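Local coordinates for nitroreductase family protein (Clostridium novyi, PDB 3G14), which probably acts as an oxidoreductase of the nitroreductase family, whose members typically use a flavin cofactor, at residues K55-A63 against V75-V83; I14-I22 against T149-S157. All coordinates share one frame; numbering follows the deposited sequence.

Contact 1: K55-A63 against V75-V83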
ATOM      1  N   LYS B  55       9.940  24.624  12.232  1.00 16.33           N
ATOM      2  CA  LYS B  55      10.085  25.495  11.072  1.00 18.86           C
ATOM      3  C   LYS B  55       9.755  24.704   9.790  1.00 17.08           C
ATOM      4  O   LYS B  55       9.083  25.219   8.866  1.00 15.87           O
ATOM      5  CB  LYS B  55      11.515  26.077  11.037  1.00 20.67           C
ATOM      6  CG  LYS B  55      11.796  27.065   9.912  1.00 26.47           C
ATOM      7  CD  LYS B  55      12.100  26.386   8.570  1.00 33.58           C
ATOM      8  CE  LYS B  55      12.459  27.395   7.440  1.00 36.87           C
ATOM      9  NZ  LYS B  55      12.547  26.687   6.107  1.00 27.04           N
ATOM     10  N   LEU B  56      10.220  23.450   9.736  1.00 16.42           N
ATOM     11  CA  LEU B  56       9.946  22.576   8.587  1.00 14.10           C
ATOM     12  C   LEU B  56       8.466  22.124   8.535  1.00 15.76           C
ATOM     13  O   LEU B  56       7.873  21.994   7.453  1.00 16.95           O
ATOM     14  CB  LEU B  56      10.927  21.384   8.564  1.00 16.28           C
ATOM     15  CG  LEU B  56      12.418  21.777   8.505  1.00 14.74           C
ATOM     16  CD1 LEU B  56      13.337  20.526   8.509  1.00 15.41           C
ATOM     17  CD2 LEU B  56      12.703  22.674   7.294  1.00 15.23           C
ATOM     18  N   LYS B  57       7.856  21.891   9.693  1.00 12.91           N
ATOM     19  CA  LYS B  57       6.404  21.588   9.731  1.00 15.53           C
ATOM     20  C   LYS B  57       5.613  22.718   9.128  1.00 14.82           C
ATOM     21  O   LYS B  57       4.647  22.504   8.378  1.00 14.78           O
ATOM     22  CB  LYS B  57       5.932  21.364  11.170  1.00 16.61           C
ATOM     23  CG  LYS B  57       6.485  20.129  11.815  1.00 15.92           C
ATOM     24  CD  LYS B  57       5.932  20.018  13.215  1.00 16.63           C
ATOM     25  CE  LYS B  57       6.716  19.125  14.044  1.00 25.03           C
ATOM     26  NZ  LYS B  57       6.268  19.242  15.445  1.00 21.87           N
ATOM     27  N   LEU B  58       6.009  23.938   9.487  1.00 17.21           N
ATOM     28  CA  LEU B  58       5.368  25.139   8.965  1.00 15.85           C
ATOM     29  C   LEU B  58       5.529  25.189   7.436  1.00 16.55           C
ATOM     30  O   LEU B  58       4.565  25.440   6.727  1.00 13.01           O
ATOM     31  CB  LEU B  58       5.911  26.410   9.663  1.00 17.25           C
ATOM     32  CG  LEU B  58       5.437  27.772   9.132  1.00 15.73           C
ATOM     33  CD1 LEU B  58       3.902  27.829   9.154  1.00 15.36           C
ATOM     34  CD2 LEU B  58       6.044  28.953   9.915  1.00 14.31           C
ATOM     35  N   ASP B  59       6.729  24.905   6.933  1.00 15.68           N
ATOM     36  CA  ASP B  59       6.958  24.848   5.469  1.00 16.92           C
ATOM     37  C   ASP B  59       6.038  23.813   4.811  1.00 16.30           C
ATOM     38  O   ASP B  59       5.428  24.074   3.764  1.00 14.96           O
ATOM     39  CB  ASP B  59       8.395  24.432   5.131  1.00 17.27           C
ATOM     40  CG  ASP B  59       9.440  25.510   5.424  1.00 20.16           C
ATOM     41  OD1 ASP B  59       9.114  26.714   5.468  1.00 23.42           O
ATOM     42  OD2 ASP B  59      10.608  25.107   5.612  1.00 20.53           O
ATOM     43  N   ILE B  60       5.937  22.638   5.436  1.00 13.88           N
ATOM     44  CA  ILE B  60       5.079  21.570   4.885  1.00 14.52           C
ATOM     45  C   ILE B  60       3.615  21.992   4.923  1.00 11.19           C
ATOM     46  O   ILE B  60       2.877  21.851   3.931  1.00 14.54           O
ATOM     47  CB  ILE B  60       5.288  20.213   5.588  1.00 16.18           C
ATOM     48  CG1 ILE B  60       6.724  19.703   5.362  1.00 17.94           C
ATOM     49  CG2 ILE B  60       4.255  19.203   5.104  1.00 16.69           C
ATOM     50  CD1 ILE B  60       7.075  18.548   6.239  1.00 14.24           C
ATOM     51  N   ALA B  61       3.180  22.543   6.063  1.00 14.13           N
ATOM     52  CA  ALA B  61       1.800  23.048   6.230  1.00 15.87           C
ATOM     53  C   ALA B  61       1.432  24.042   5.137  1.00 16.44           C
ATOM     54  O   ALA B  61       0.337  23.967   4.563  1.00 15.50           O
ATOM     55  CB  ALA B  61       1.646  23.712   7.613  1.00 14.68           C
ATOM     56  N   ASN B  62       2.337  24.975   4.852  1.00 14.11           N
ATOM     57  CA  ASN B  62       2.102  25.948   3.806  1.00 14.66           C
ATOM     58  C   ASN B  62       2.026  25.363   2.388  1.00 14.63           C
ATOM     59  O   ASN B  62       1.395  25.962   1.515  1.00 18.27           O
ATOM     60  CB  ASN B  62       3.115  27.070   3.848  1.00 13.11           C
ATOM     61  CG  ASN B  62       2.922  28.005   5.069  1.00 11.58           C
ATOM     62  OD1 ASN B  62       1.788  28.229   5.534  1.00 18.86           O
ATOM     63  ND2 ASN B  62       4.034  28.573   5.553  1.00 13.71           N
ATOM     64  N   ALA B  63       2.690  24.230   2.157  1.00 15.51           N
ATOM     65  CA  ALA B  63       2.741  23.563   0.832  1.00 14.18           C
ATOM     66  C   ALA B  63       1.504  22.702   0.508  1.00 14.24           C
ATOM     67  O   ALA B  63       1.246  22.405  -0.640  1.00 14.34           O
ATOM     68  CB  ALA B  63       4.024  22.698   0.731  1.00 12.44           C
ATOM     69  N   VAL B  75      -0.277  18.650  10.523  1.00 11.40           N
ATOM     70  CA  VAL B  75       1.174  18.729  10.417  1.00 14.17           C
ATOM     71  C   VAL B  75       1.750  19.743  11.422  1.00 11.84           C
ATOM     72  O   VAL B  75       2.795  19.505  12.029  1.00 14.57           O
ATOM     73  CB  VAL B  75       1.641  19.091   8.969  1.00 11.12           C
ATOM     74  CG1 VAL B  75       3.156  19.452   8.963  1.00 13.60           C
ATOM     75  CG2 VAL B  75       1.364  17.881   7.954  1.00 13.41           C
ATOM     76  N   LEU B  76       1.070  20.881  11.602  1.00 14.27           N
ATOM     77  CA  LEU B  76       1.546  21.881  12.562  1.00 11.99           C
ATOM     78  C   LEU B  76       1.501  21.352  13.990  1.00 14.78           C
ATOM     79  O   LEU B  76       2.382  21.635  14.805  1.00 13.53           O
ATOM     80  CB  LEU B  76       0.746  23.171  12.492  1.00 12.22           C
ATOM     81  CG  LEU B  76       0.867  24.040  11.228  1.00 13.94           C
ATOM     82  CD1 LEU B  76      -0.206  25.164  11.283  1.00 15.80           C
ATOM     83  CD2 LEU B  76       2.270  24.613  11.107  1.00 17.22           C
ATOM     84  N   ASN B  77       0.437  20.640  14.283  1.00 15.05           N
ATOM     85  CA  ASN B  77       0.042  20.364  15.664  1.00 16.14           C
ATOM     86  C   ASN B  77       0.376  18.971  16.146  1.00 17.43           C
ATOM     87  O   ASN B  77      -0.031  18.616  17.225  1.00 22.97           O
ATOM     88  CB  ASN B  77      -1.453  20.653  15.842  1.00 15.21           C
ATOM     89  CG  ASN B  77      -1.784  22.122  15.578  1.00 18.36           C
ATOM     90  OD1 ASN B  77      -0.959  23.005  15.832  1.00 19.44           O
ATOM     91  ND2 ASN B  77      -2.992  22.385  15.084  1.00 15.70           N
ATOM     92  N   SER B  78       1.123  18.191  15.369  1.00 13.94           N
ATOM     93  CA  SER B  78       1.620  16.871  15.790  1.00 12.47           C
ATOM     94  C   SER B  78       3.131  16.914  16.091  1.00 13.08           C
ATOM     95  O   SER B  78       3.817  17.767  15.564  1.00 15.06           O
ATOM     96  CB  SER B  78       1.371  15.823  14.715  1.00 11.81           C
ATOM     97  OG  SER B  78       1.836  16.247  13.437  1.00 15.09           O
ATOM     98  N   PRO B  79       3.651  15.958  16.883  1.00 14.04           N
ATOM     99  CA  PRO B  79       5.121  16.026  17.164  1.00 13.09           C
ATOM    100  C   PRO B  79       6.048  15.839  15.953  1.00 15.62           C
ATOM    101  O   PRO B  79       7.143  16.388  15.949  1.00 17.52           O
ATOM    102  CB  PRO B  79       5.346  14.948  18.242  1.00 14.90           C
ATOM    103  CG  PRO B  79       4.184  13.996  18.069  1.00 15.84           C
ATOM    104  CD  PRO B  79       3.000  14.856  17.611  1.00 15.46           C
HETATM  105  N   MSE B  80       5.632  15.043  14.967  1.00 13.74           N
HETATM  106  CA  MSE B  80       6.400  14.869  13.753  1.00 17.77           C
HETATM  107  C   MSE B  80       5.539  14.510  12.551  1.00 17.78           C
HETATM  108  O   MSE B  80       4.340  14.223  12.660  1.00 16.95           O
HETATM  109  CB  MSE B  80       7.478  13.789  13.970  1.00 17.53           C
HETATM  110  CG  MSE B  80       6.919  12.456  14.195  1.00 16.77           C
HETATM  111 SE   MSE B  80       8.228  11.009  14.494  0.75 21.72          SE
HETATM  112  CE  MSE B  80       9.236  11.765  15.830  1.00 23.15           C
ATOM    113  N   THR B  81       6.172  14.596  11.391  1.00 17.62           N
ATOM    114  CA  THR B  81       5.595  14.178  10.121  1.00 18.06           C
ATOM    115  C   THR B  81       6.579  13.252   9.417  1.00 17.90           C
ATOM    116  O   THR B  81       7.792  13.458   9.477  1.00 18.26           O
ATOM    117  CB  THR B  81       5.252  15.437   9.252  1.00 20.18           C
ATOM    118  OG1 THR B  81       4.099  16.085   9.800  1.00 20.08           O
ATOM    119  CG2 THR B  81       5.035  15.072   7.789  1.00 20.38           C
ATOM    120  N   ILE B  82       6.052  12.195   8.806  1.00 15.72           N
ATOM    121  CA  ILE B  82       6.874  11.266   8.006  1.00 15.35           C
ATOM    122  C   ILE B  82       6.623  11.554   6.538  1.00 17.41           C
ATOM    123  O   ILE B  82       5.476  11.554   6.109  1.00 12.88           O
ATOM    124  CB  ILE B  82       6.587   9.788   8.339  1.00 15.81           C
ATOM    125  CG1 ILE B  82       6.906   9.524   9.818  1.00 13.90           C
ATOM    126  CG2 ILE B  82       7.432   8.873   7.455  1.00 15.91           C
ATOM    127  CD1 ILE B  82       6.400   8.209  10.418  1.00 20.83           C
ATOM    128  N   VAL B  83       7.694  11.777   5.766  1.00 14.68           N
ATOM    129  CA  VAL B  83       7.568  12.071   4.327  1.00 12.09           C
ATOM    130  C   VAL B  83       8.200  10.928   3.493  1.00 13.62           C
ATOM    131  O   VAL B  83       9.367  10.548   3.749  1.00 16.62           O
ATOM    132  CB  VAL B  83       8.322  13.386   3.983  1.00 15.13           C
ATOM    133  CG1 VAL B  83       8.197  13.730   2.508  1.00 16.45           C
ATOM    134  CG2 VAL B  83       7.816  14.561   4.832  1.00 14.19           C
TER
HETATM  135  O   HOH W   1       3.909  20.846  16.810  1.00 26.65           O
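Lys-57 reaches from helix 54-63 past Val-75 of helix 70-77 to the turn that leads into strand 80-86. Its CG lies anti to the carbonyl carbon (chi1 -67°) and the chain runs extended beyond it, so that the methylenes pass over the carbonyl of Val-75, with Lys-57 CD 3.4 Å from Val-75 O. At the end of this arm Lys-57 NZ donates to Ser-78 O at 2.9 Å, lying in the carbonyl plane, and more weakly to Pro-79 O at 3.0 Å. Water 1 accepts a third bond from NZ and donates to Leu-76 O. The ammonium thus holds two carbonyls of the turn directly and one of the helix through water, which would probably stabilise its charge.

The rest of the contact is apolar. Val-75 CG1, anti to its own backbone N (chi1 168°), is directed at helix 54-63 and meets Ile-60 CG2 at 4.0 Å, the two side chains crossing at about a right angle. Leu-76 starts away from that helix but bends back: Leu-76 CD2 rests 3.7 Å from Ala-61 CB and also touches Leu-58 CD1 at 4.1 Å. Ile-60 CD1 reaches Val-83 CG2 at 4.3 Å. Helix 54-63 thus packs on helix 70-77 and, through Ile-60, on the central sheet, where Val-51 of strand 46-51 and Leu-148 of strand 144-151 also touch Ile-60; helix 130-137 adjoins at Ala-63.

Contact 2: I14-I22 against T149-S157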
ATOM      1  N   ILE B  14      -6.675  10.908  11.227  1.00 17.69           N
ATOM      2  CA  ILE B  14      -6.698  11.695  12.432  1.00 16.12           C
ATOM      3  C   ILE B  14      -6.109  13.049  12.096  1.00 16.26           C
ATOM      4  O   ILE B  14      -5.111  13.165  11.361  1.00 17.11           O
ATOM      5  CB  ILE B  14      -5.904  11.011  13.581  1.00 15.65           C
ATOM      6  CG1 ILE B  14      -6.566   9.676  14.012  1.00 17.62           C
ATOM      7  CG2 ILE B  14      -5.762  11.967  14.770  1.00 16.75           C
ATOM      8  CD1 ILE B  14      -7.954   9.822  14.571  1.00 21.37           C
ATOM      9  N   LYS B  15      -6.775  14.087  12.590  1.00 17.59           N
ATOM     10  CA  LYS B  15      -6.380  15.466  12.297  1.00 19.01           C
ATOM     11  C   LYS B  15      -6.040  16.235  13.545  1.00 19.77           C
ATOM     12  O   LYS B  15      -5.525  17.347  13.435  1.00 18.48           O
ATOM     13  CB  LYS B  15      -7.489  16.209  11.536  1.00 21.70           C
ATOM     14  CG  LYS B  15      -7.812  15.586  10.199  1.00 27.12           C
ATOM     15  CD  LYS B  15      -6.775  15.908   9.173  1.00 23.64           C
ATOM     16  CE  LYS B  15      -7.230  15.397   7.805  1.00 30.64           C
ATOM     17  NZ  LYS B  15      -6.106  15.420   6.829  1.00 34.59           N
ATOM     18  N   LYS B  16      -6.319  15.640  14.714  1.00 18.38           N
ATOM     19  CA  LYS B  16      -6.150  16.310  15.982  1.00 21.84           C
ATOM     20  C   LYS B  16      -5.336  15.423  16.894  1.00 19.51           C
ATOM     21  O   LYS B  16      -5.672  14.255  17.103  1.00 18.48           O
ATOM     22  CB  LYS B  16      -7.508  16.673  16.570  1.00 21.28           C
ATOM     23  CG  LYS B  16      -8.118  17.837  15.783  1.00 25.57           C
ATOM     24  CD  LYS B  16      -9.512  18.166  16.206  1.00 32.01           C
ATOM     25  CE  LYS B  16      -9.976  19.473  15.537  1.00 40.19           C
ATOM     26  NZ  LYS B  16      -8.978  20.611  15.640  1.00 43.69           N
ATOM     27  N   PHE B  17      -4.266  16.016  17.410  1.00 19.87           N
ATOM     28  CA  PHE B  17      -3.186  15.316  18.088  1.00 22.25           C
ATOM     29  C   PHE B  17      -2.789  15.994  19.382  1.00 23.02           C
ATOM     30  O   PHE B  17      -2.849  17.223  19.501  1.00 21.86           O
ATOM     31  CB  PHE B  17      -1.951  15.281  17.195  1.00 22.18           C
ATOM     32  CG  PHE B  17      -2.117  14.430  15.993  1.00 22.37           C
ATOM     33  CD1 PHE B  17      -1.959  13.064  16.075  1.00 16.03           C
ATOM     34  CD2 PHE B  17      -2.432  14.991  14.772  1.00 19.31           C
ATOM     35  CE1 PHE B  17      -2.107  12.276  14.994  1.00 15.09           C
ATOM     36  CE2 PHE B  17      -2.590  14.216  13.682  1.00 19.70           C
ATOM     37  CZ  PHE B  17      -2.440  12.872  13.751  1.00 16.99           C
ATOM     38  N   GLU B  18      -2.350  15.175  20.333  1.00 24.48           N
ATOM     39  CA  GLU B  18      -1.748  15.666  21.557  1.00 26.36           C
ATOM     40  C   GLU B  18      -0.326  16.066  21.173  1.00 26.32           C
ATOM     41  O   GLU B  18       0.172  15.642  20.135  1.00 21.47           O
ATOM     42  CB  GLU B  18      -1.719  14.573  22.642  1.00 27.40           C
ATOM     43  CG  GLU B  18      -3.042  13.817  22.890  1.00 29.58           C
ATOM     44  CD  GLU B  18      -4.106  14.637  23.644  1.00 43.27           C
ATOM     45  OE1 GLU B  18      -3.988  15.892  23.722  1.00 45.72           O
ATOM     46  OE2 GLU B  18      -5.072  14.006  24.154  1.00 46.01           O
ATOM     47  N   GLN B  19       0.328  16.882  21.993  1.00 27.19           N
ATOM     48  CA  GLN B  19       1.737  17.235  21.741  1.00 28.59           C
ATOM     49  C   GLN B  19       2.720  16.177  22.289  1.00 26.56           C
ATOM     50  O   GLN B  19       3.920  16.258  22.032  1.00 27.38           O
ATOM     51  CB  GLN B  19       2.072  18.657  22.243  1.00 30.21           C
ATOM     52  CG  GLN B  19       1.507  19.030  23.605  1.00 37.13           C
ATOM     53  CD  GLN B  19       1.919  20.441  24.072  1.00 32.91           C
ATOM     54  OE1 GLN B  19       2.400  21.263  23.280  1.00 44.46           O
ATOM     55  NE2 GLN B  19       1.719  20.719  25.360  1.00 43.40           N
ATOM     56  N   THR B  20       2.200  15.190  23.015  1.00 23.84           N
ATOM     57  CA  THR B  20       2.989  14.055  23.519  1.00 25.24           C
ATOM     58  C   THR B  20       4.064  13.593  22.538  1.00 22.23           C
ATOM     59  O   THR B  20       3.770  13.288  21.393  1.00 20.75           O
ATOM     60  CB  THR B  20       2.079  12.846  23.771  1.00 27.58           C
ATOM     61  OG1 THR B  20       0.999  13.255  24.603  1.00 25.26           O
ATOM     62  CG2 THR B  20       2.849  11.676  24.418  1.00 22.55           C
ATOM     63  N   ALA B  21       5.301  13.521  23.005  1.00 20.81           N
ATOM     64  CA  ALA B  21       6.407  13.042  22.176  1.00 22.36           C
ATOM     65  C   ALA B  21       6.268  11.563  21.759  1.00 17.96           C
ATOM     66  O   ALA B  21       5.814  10.716  22.531  1.00 17.47           O
ATOM     67  CB  ALA B  21       7.715  13.240  22.910  1.00 22.71           C
ATOM     68  N   ILE B  22       6.740  11.271  20.562  1.00 16.96           N
ATOM     69  CA  ILE B  22       6.761   9.913  20.010  1.00 18.36           C
ATOM     70  C   ILE B  22       7.842   9.139  20.715  1.00 18.48           C
ATOM     71  O   ILE B  22       8.912   9.683  20.954  1.00 19.24           O
ATOM     72  CB  ILE B  22       7.081   9.935  18.491  1.00 20.42           C
ATOM     73  CG1 ILE B  22       6.045  10.780  17.726  1.00 22.74           C
ATOM     74  CG2 ILE B  22       7.231   8.500  17.929  1.00 14.78           C
ATOM     75  CD1 ILE B  22       4.638  10.286  17.797  1.00 20.85           C
ATOM     76  N   THR B 149       2.575  12.051   6.193  1.00 17.04           N
ATOM     77  CA  THR B 149       1.577  11.952   7.241  1.00 14.72           C
ATOM     78  C   THR B 149       2.078  12.545   8.553  1.00 13.99           C
ATOM     79  O   THR B 149       3.270  12.339   8.938  1.00 15.01           O
ATOM     80  CB  THR B 149       1.189  10.457   7.476  1.00 15.75           C
ATOM     81  OG1 THR B 149       0.300  10.332   8.608  1.00 16.05           O
ATOM     82  CG2 THR B 149       2.427   9.625   7.726  1.00 14.99           C
ATOM     83  N   PRO B 150       1.178  13.243   9.279  1.00 16.32           N
ATOM     84  CA  PRO B 150       1.504  13.531  10.674  1.00 14.85           C
ATOM     85  C   PRO B 150       1.570  12.209  11.467  1.00 17.07           C
ATOM     86  O   PRO B 150       1.024  11.197  11.055  1.00 17.08           O
ATOM     87  CB  PRO B 150       0.296  14.328  11.162  1.00 15.91           C
ATOM     88  CG  PRO B 150      -0.843  13.858  10.231  1.00 17.85           C
ATOM     89  CD  PRO B 150      -0.189  13.702   8.923  1.00 15.45           C
ATOM     90  N   LEU B 151       2.232  12.255  12.602  1.00 17.55           N
ATOM     91  CA  LEU B 151       2.320  11.099  13.511  1.00 17.43           C
ATOM     92  C   LEU B 151       2.180  11.667  14.910  1.00 14.23           C
ATOM     93  O   LEU B 151       2.941  12.566  15.291  1.00 14.78           O
ATOM     94  CB  LEU B 151       3.674  10.405  13.345  1.00 16.85           C
ATOM     95  CG  LEU B 151       3.765   9.085  14.130  1.00 20.50           C
ATOM     96  CD1 LEU B 151       2.897   8.073  13.401  1.00 19.39           C
ATOM     97  CD2 LEU B 151       5.224   8.629  14.255  1.00 23.24           C
ATOM     98  N   GLY B 152       1.204  11.176  15.673  1.00 17.57           N
ATOM     99  CA  GLY B 152       1.012  11.653  17.042  1.00 19.08           C
ATOM    100  C   GLY B 152       0.005  10.795  17.801  1.00 16.20           C
ATOM    101  O   GLY B 152      -0.706   9.977  17.231  1.00 15.98           O
ATOM    102  N   VAL B 153      -0.072  11.008  19.096  1.00 18.27           N
ATOM    103  CA  VAL B 153      -1.179  10.455  19.834  1.00 17.28           C
ATOM    104  C   VAL B 153      -2.466  11.228  19.492  1.00 17.62           C
ATOM    105  O   VAL B 153      -2.498  12.445  19.608  1.00 16.86           O
ATOM    106  CB  VAL B 153      -0.921  10.555  21.326  1.00 18.78           C
ATOM    107  CG1 VAL B 153      -2.099   9.966  22.077  1.00 20.39           C
ATOM    108  CG2 VAL B 153       0.396   9.874  21.651  1.00 19.15           C
ATOM    109  N   PRO B 154      -3.524  10.540  19.042  1.00 20.97           N
ATOM    110  CA  PRO B 154      -4.757  11.302  18.780  1.00 22.63           C
ATOM    111  C   PRO B 154      -5.359  11.943  20.005  1.00 24.47           C
ATOM    112  O   PRO B 154      -5.294  11.371  21.119  1.00 23.27           O
ATOM    113  CB  PRO B 154      -5.721  10.242  18.245  1.00 22.86           C
ATOM    114  CG  PRO B 154      -4.797   9.148  17.704  1.00 27.12           C
ATOM    115  CD  PRO B 154      -3.685   9.122  18.698  1.00 22.11           C
ATOM    116  N   LYS B 155      -5.952  13.116  19.807  1.00 23.04           N
ATOM    117  CA  LYS B 155      -6.825  13.690  20.817  1.00 25.38           C
ATOM    118  C   LYS B 155      -8.055  12.800  20.958  1.00 29.33           C
ATOM    119  O   LYS B 155      -8.541  12.210  19.987  1.00 27.90           O
ATOM    120  CB  LYS B 155      -7.240  15.117  20.470  1.00 26.73           C
ATOM    121  CG  LYS B 155      -6.089  16.107  20.561  1.00 27.02           C
ATOM    122  CD  LYS B 155      -6.556  17.485  20.948  1.00 34.73           C
ATOM    123  CE  LYS B 155      -5.392  18.471  20.910  1.00 35.54           C
ATOM    124  NZ  LYS B 155      -5.822  19.861  21.216  1.00 43.40           N
ATOM    125  N   ASP B 156      -8.542  12.687  22.187  1.00 33.85           N
ATOM    126  CA  ASP B 156      -9.707  11.841  22.479  1.00 38.65           C
ATOM    127  C   ASP B 156     -10.887  12.124  21.541  1.00 41.32           C
ATOM    128  O   ASP B 156     -11.558  11.207  21.080  1.00 41.64           O
ATOM    129  CB  ASP B 156     -10.134  12.041  23.930  1.00 40.74           C
ATOM    130  CG  ASP B 156      -9.058  11.606  24.933  1.00 44.66           C
ATOM    131  OD1 ASP B 156      -8.283  10.671  24.626  1.00 52.43           O
ATOM    132  OD2 ASP B 156      -8.997  12.201  26.035  1.00 50.25           O
ATOM    133  N   SER B 157     -11.118  13.402  21.259  1.00 44.30           N
ATOM    134  CA  SER B 157     -12.061  13.817  20.233  1.00 47.31           C
ATOM    135  C   SER B 157     -11.789  13.082  18.927  1.00 48.02           C
ATOM    136  O   SER B 157     -12.689  12.459  18.367  1.00 49.23           O
ATOM    137  CB  SER B 157     -11.943  15.325  20.006  1.00 48.93           C
ATOM    138  OG  SER B 157     -11.716  15.993  21.240  1.00 53.20           O
TER
HETATM  139  O   HOH W   2       1.409  13.177  20.076  1.00 19.31           O
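Phe-17 and Pro-154 lie opposite each other in a single beta bridge, flanked by two backbone hydrogen bonds. Glu-18 N donates to Val-153 O at 2.8 Å, while Lys-155 N donates to Lys-16 O at 2.9 Å. Both bonds are nearly straight at the hydrogen (168°), and Val-153 O also receives a CA-H contact from Phe-17.

The Phe-17 ring fits against the backbone that precedes the bridge. With CG anti to the carbonyl carbon (chi1 -68°), the ring brings Phe-17 CD1 to 3.4 Å from Gly-152 CA, lying directly on the glycine backbone; Gly-152 O sits at the edge of the ring, in its plane. Phe-17 CE2 touches Pro-150 CB at 3.8 Å, and Ile-14 CG2 sits over one face, displaced toward the rim. Ile-14 CG2 also meets Pro-154 CB at 3.9 Å.

Past the bridge, Lys-155 lays its extended chain along the Phe-17 carbonyl, with Lys-155 CE 3.2 Å from Phe-17 O. Glu-18, bent at chi2, crosses this chain, but Glu-18 OE1 stays 5.0 Å from Lys-155 NZ, too far for a direct salt bridge, though the opposite charges may still attract weakly. Farther along, water 2 donates to Glu-18 O and Thr-20 O and accepts from Val-153 N, bridging the two segments where their direct pairing has ended. Ile-22 CD1 then closes on Leu-151 CD2.

Leu-27 of helix 24-35 touches both Ile-22 and Leu-151, while Ala-74 of helix 70-77 meets Phe-17 and Pro-150. The loop between helices 4-10 and 24-35 is thereby fastened to the chain leaving strand 144-151, an outermost strand of the sheet within this chain.

In the fold
Contacts 1 and 2 lie about 13 Å apart between centres and meet through neighbouring strands of the mixed four-stranded sheet. Strands 80-86 and 144-151 run antiparallel, with probable hydrogen bonds from Ile-82 N to Thr-149 O (2.8 Å) and from Leu-151 N to Met-80 O (2.9 Å). Ser-78 and Pro-79, in the turn of contact 1, also pack on Pro-150 and Leu-151. In the sequence both segments of contact 1 fall between the two segments of contact 2: the latter joins residues 14-22 to 149-157, whereas contact 1 joins elements only 12 residues apart. Together they hold a local helix-turn-strand unit and the distant N-terminal loop on adjoining strands of one sheet.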